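Local atomic coordinates of putative methyltransferase protein (Bacteroides fragilis, PDB entry 5BP9), a protein that binds S-adenosyl-L-homocysteine and probably acts as an S-adenosylmethionine-dependent methyltransferase. Residues L43-D48 with I131-V136. Sequence-based numbering, arbitrary orientation.
Sequences LPAEKD and ISPLSV. With SAH (S-adenosyl-L-homocysteine), chain D.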
ATOM      1  N   LEU A  43       4.270 -14.262  -1.257  1.00 13.77           N
ATOM      2  CA  LEU A  43       5.718 -14.344  -0.992  1.00 15.38           C
ATOM      3  C   LEU A  43       6.030 -15.598  -0.177  1.00 14.84           C
ATOM      4  O   LEU A  43       5.401 -15.847   0.818  1.00 17.45           O
ATOM      5  CB  LEU A  43       6.228 -13.131  -0.216  1.00 13.58           C
ATOM      6  CG  LEU A  43       5.901 -11.765  -0.784  1.00 14.99           C
ATOM      7  CD1 LEU A  43       6.473 -10.685   0.114  1.00 18.26           C
ATOM      8  CD2 LEU A  43       6.425 -11.602  -2.198  1.00 17.57           C
ATOM      9  N   PRO A  44       7.048 -16.378  -0.627  1.00 15.34           N
ATOM     10  CA  PRO A  44       7.516 -17.439   0.265  1.00 15.75           C
ATOM     11  C   PRO A  44       8.255 -16.825   1.444  1.00 15.11           C
ATOM     12  O   PRO A  44       8.903 -15.821   1.270  1.00 15.71           O
ATOM     13  CB  PRO A  44       8.476 -18.272  -0.591  1.00 21.54           C
ATOM     14  CG  PRO A  44       8.771 -17.487  -1.795  1.00 28.80           C
ATOM     15  CD  PRO A  44       7.822 -16.318  -1.893  1.00 16.99           C
ATOM     16  N   ALA A  45       8.137 -17.418   2.631  1.00 16.70           N
ATOM     17  CA  ALA A  45       8.771 -16.872   3.837  1.00 17.16           C
ATOM     18  C   ALA A  45      10.284 -16.713   3.679  1.00 16.73           C
ATOM     19  O   ALA A  45      10.868 -15.767   4.211  1.00 17.35           O
ATOM     20  CB  ALA A  45       8.452 -17.742   5.043  1.00 21.02           C
ATOM     21  N   GLU A  46      10.898 -17.614   2.923  1.00 16.93           N
ATOM     22  CA  GLU A  46      12.333 -17.568   2.658  1.00 20.68           C
ATOM     23  C   GLU A  46      12.761 -16.406   1.755  1.00 17.70           C
ATOM     24  O   GLU A  46      13.951 -16.113   1.669  1.00 16.85           O
ATOM     25  CB  GLU A  46      12.822 -18.910   2.062  1.00 24.71           C
ATOM     26  CG  GLU A  46      12.183 -19.326   0.732  1.00 38.93           C
ATOM     27  CD  GLU A  46      10.996 -20.287   0.852  1.00 49.01           C
ATOM     28  OE1 GLU A  46      10.798 -21.076  -0.112  1.00 54.87           O
ATOM     29  OE2 GLU A  46      10.247 -20.235   1.872  1.00 32.29           O
ATOM     30  N   LYS A  47      11.789 -15.759   1.089  1.00 14.28           N
ATOM     31  CA  LYS A  47      12.042 -14.595   0.230  1.00 15.00           C
ATOM     32  C   LYS A  47      11.121 -13.435   0.662  1.00 13.66           C
ATOM     33  O   LYS A  47      10.611 -12.676  -0.177  1.00 15.06           O
ATOM     34  CB  LYS A  47      11.865 -14.938  -1.261  1.00 15.47           C
ATOM     35  CG  LYS A  47      12.813 -16.010  -1.769  1.00 18.34           C
ATOM     36  CD  LYS A  47      12.513 -16.382  -3.214  1.00 25.99           C
ATOM     37  CE  LYS A  47      13.447 -17.489  -3.680  1.00 33.71           C
ATOM     38  NZ  LYS A  47      13.051 -18.104  -4.973  1.00 38.78           N
ATOM     39  N   ASP A  48      10.952 -13.277   1.979  1.00 13.40           N
ATOM     40  CA  ASP A  48      10.059 -12.263   2.555  1.00 13.92           C
ATOM     41  C   ASP A  48      10.856 -11.365   3.503  1.00 12.56           C
ATOM     42  O   ASP A  48      10.745 -11.467   4.746  1.00 13.65           O
ATOM     43  CB  ASP A  48       8.893 -12.932   3.288  1.00 14.20           C
ATOM     44  CG  ASP A  48       7.942 -11.937   3.926  1.00 15.05           C
ATOM     45  OD1 ASP A  48       8.008 -10.702   3.609  1.00 15.51           O
ATOM     46  OD2 ASP A  48       7.153 -12.402   4.774  1.00 19.21           O
ATOM     47  N   ILE A 131       0.417 -10.094   1.185  1.00 11.77           N
ATOM     48  CA  ILE A 131       1.035 -11.277   0.560  1.00 13.17           C
ATOM     49  C   ILE A 131       2.201 -11.858   1.370  1.00 13.65           C
ATOM     50  O   ILE A 131       2.666 -12.946   1.055  1.00 12.39           O
ATOM     51  CB  ILE A 131       1.505 -10.991  -0.879  1.00 13.00           C
ATOM     52  CG1 ILE A 131       2.517  -9.837  -0.916  1.00 14.55           C
ATOM     53  CG2 ILE A 131       0.291 -10.729  -1.781  1.00 16.05           C
ATOM     54  CD1 ILE A 131       3.155  -9.594  -2.277  1.00 17.23           C
ATOM     55  N   SER A 132       2.666 -11.127   2.387  1.00 11.32           N
ATOM     56  CA  SER A 132       3.808 -11.524   3.223  1.00 11.66           C
ATOM     57  C   SER A 132       3.338 -12.483   4.326  1.00 12.26           C
ATOM     58  O   SER A 132       2.549 -12.070   5.182  1.00 12.47           O
ATOM     59  CB  SER A 132       4.450 -10.304   3.871  1.00 13.22           C
ATOM     60  OG  SER A 132       5.285 -10.680   4.957  1.00 14.49           O
ATOM     61  N   PRO A 133       3.877 -13.717   4.366  1.00 13.27           N
ATOM     62  CA  PRO A 133       3.376 -14.637   5.398  1.00 13.02           C
ATOM     63  C   PRO A 133       3.782 -14.234   6.799  1.00 13.09           C
ATOM     64  O   PRO A 133       2.987 -14.381   7.743  1.00 14.77           O
ATOM     65  CB  PRO A 133       3.984 -15.985   5.014  1.00 14.41           C
ATOM     66  CG  PRO A 133       5.187 -15.629   4.211  1.00 16.79           C
ATOM     67  CD  PRO A 133       4.838 -14.376   3.475  1.00 14.07           C
ATOM     68  N   LEU A 134       4.987 -13.704   6.950  1.00 13.57           N
ATOM     69  CA  LEU A 134       5.481 -13.316   8.257  1.00 12.76           C
ATOM     70  C   LEU A 134       4.780 -12.047   8.772  1.00 14.81           C
ATOM     71  O   LEU A 134       4.586 -11.885   9.988  1.00 16.67           O
ATOM     72  CB  LEU A 134       7.009 -13.167   8.233  1.00 15.05           C
ATOM     73  CG  LEU A 134       7.777 -14.482   8.084  1.00 18.27           C
ATOM     74  CD1 LEU A 134       9.227 -14.263   7.688  1.00 23.90           C
ATOM     75  CD2 LEU A 134       7.672 -15.294   9.366  1.00 25.41           C
ATOM     76  N   SER A 135       4.380 -11.149   7.864  1.00 12.80           N
ATOM     77  CA  SER A 135       3.597  -9.984   8.246  1.00 12.79           C
ATOM     78  C   SER A 135       2.235 -10.404   8.774  1.00 11.69           C
ATOM     79  O   SER A 135       1.794  -9.897   9.804  1.00 14.01           O
ATOM     80  CB  SER A 135       3.451  -9.018   7.082  1.00 14.07           C
ATOM     81  OG  SER A 135       4.718  -8.524   6.656  1.00 15.37           O
ATOM     82  N   VAL A 136       1.588 -11.336   8.088  1.00 12.04           N
ATOM     83  CA  VAL A 136       0.296 -11.852   8.543  1.00 12.26           C
ATOM     84  C   VAL A 136       0.408 -12.547   9.907  1.00 13.19           C
ATOM     85  O   VAL A 136      -0.464 -12.332  10.785  1.00 14.38           O
ATOM     86  CB  VAL A 136      -0.363 -12.726   7.456  1.00 11.80           C
ATOM     87  CG1 VAL A 136      -1.589 -13.471   7.980  1.00 14.97           C
ATOM     88  CG2 VAL A 136      -0.705 -11.879   6.228  1.00 13.01           C
TER
HETATM   89  N   SAH D 303       0.457  -0.502   4.746  1.00 37.50           N
HETATM   90  CA  SAH D 303       1.707  -0.874   5.514  1.00 53.00           C
HETATM   91  CB  SAH D 303       2.803  -1.528   4.659  1.00 50.63           C
HETATM   92  CG  SAH D 303       3.214  -0.769   3.397  1.00 39.65           C
HETATM   93  SD  SAH D 303       4.422  -1.686   2.484  1.00 22.99           S
HETATM   94  C   SAH D 303       2.289   0.335   6.194  1.00 61.37           C
HETATM   95  O   SAH D 303       1.812   1.451   6.016  1.00 39.48           O
HETATM   96  OXT SAH D 303       3.254   0.266   6.952  1.00 77.23           O
HETATM   97  C5' SAH D 303       3.427  -2.475   1.245  1.00 19.87           C
HETATM   98  C4' SAH D 303       2.810  -3.782   1.729  1.00 15.88           C
HETATM   99  O4' SAH D 303       1.956  -4.287   0.680  1.00 13.82           O
HETATM  100  C3' SAH D 303       3.782  -4.913   2.053  1.00 12.43           C
HETATM  101  O3' SAH D 303       3.501  -5.441   3.370  1.00 13.96           O
HETATM  102  C2' SAH D 303       3.557  -5.932   0.941  1.00 11.84           C
HETATM  103  O2' SAH D 303       3.849  -7.275   1.272  1.00 13.40           O
HETATM  104  C1' SAH D 303       2.103  -5.712   0.592  1.00 11.94           C
HETATM  105  N9  SAH D 303       1.657  -6.123  -0.748  1.00 12.85           N
HETATM  106  C8  SAH D 303       2.324  -5.956  -1.903  1.00 13.85           C
HETATM  107  N7  SAH D 303       1.677  -6.352  -2.956  1.00 14.53           N
HETATM  108  C5  SAH D 303       0.469  -6.798  -2.458  1.00 12.45           C
HETATM  109  C6  SAH D 303      -0.673  -7.352  -3.054  1.00 13.22           C
HETATM  110  N6  SAH D 303      -0.789  -7.542  -4.380  1.00 13.80           N
HETATM  111  N1  SAH D 303      -1.717  -7.702  -2.253  1.00 12.77           N
HETATM  112  C2  SAH D 303      -1.598  -7.517  -0.920  1.00 13.35           C
HETATM  113  N3  SAH D 303      -0.556  -6.994  -0.252  1.00 12.70           N
HETATM  114  C4  SAH D 303       0.460  -6.660  -1.072  1.00 10.72           C
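Asp48 OD2 takes the hydroxyl of Ser132 and, weakly, the amide of Leu134 at the start of helix 133-142. Ser132 OG donates to Asp48 OD2 over 2.5 Å, a short bond that reaches the carboxylate oxygen on its syn side, 20° out of plane. The weak bond from Leu134 N to Asp48 OD2 measures 3.3 Å. The carboxylate extends this far because CG stands anti to the backbone N (chi1 179°). Its other oxygen, OD1, accepts from Gly51 N, so one aspartate caps its own helix, 49-60, while gripping the first turn of the other. Ser132 is itself an N-cap, its OG accepting from Ser135 N at 3.1 Å.

A single backbone bond, Leu43 N to Ile131 O (3.1 Å, 164°), is a second tie. Gln149 NE2 donates to the same oxygen.

Apolar contacts fill in around these bonds. Leu43 CG and CD2 both meet Ile131 CD1, each at 3.8 Å, while Ala45 CB abuts the Pro133 ring at CG (4.0 Å). On its far side the Ile131 side chain lies flat over one face of the adenine, CD1 3.6 Å from SAH N7.

Strand 125-130 ends in Asp130, whose OD2 is hydrogen-bonded to SAH, and leads into helix 133-142, consistent with the second beta-alpha unit of a Rossmann-like class I methyltransferase fold, with residues 43-48 packed against the start of its helix.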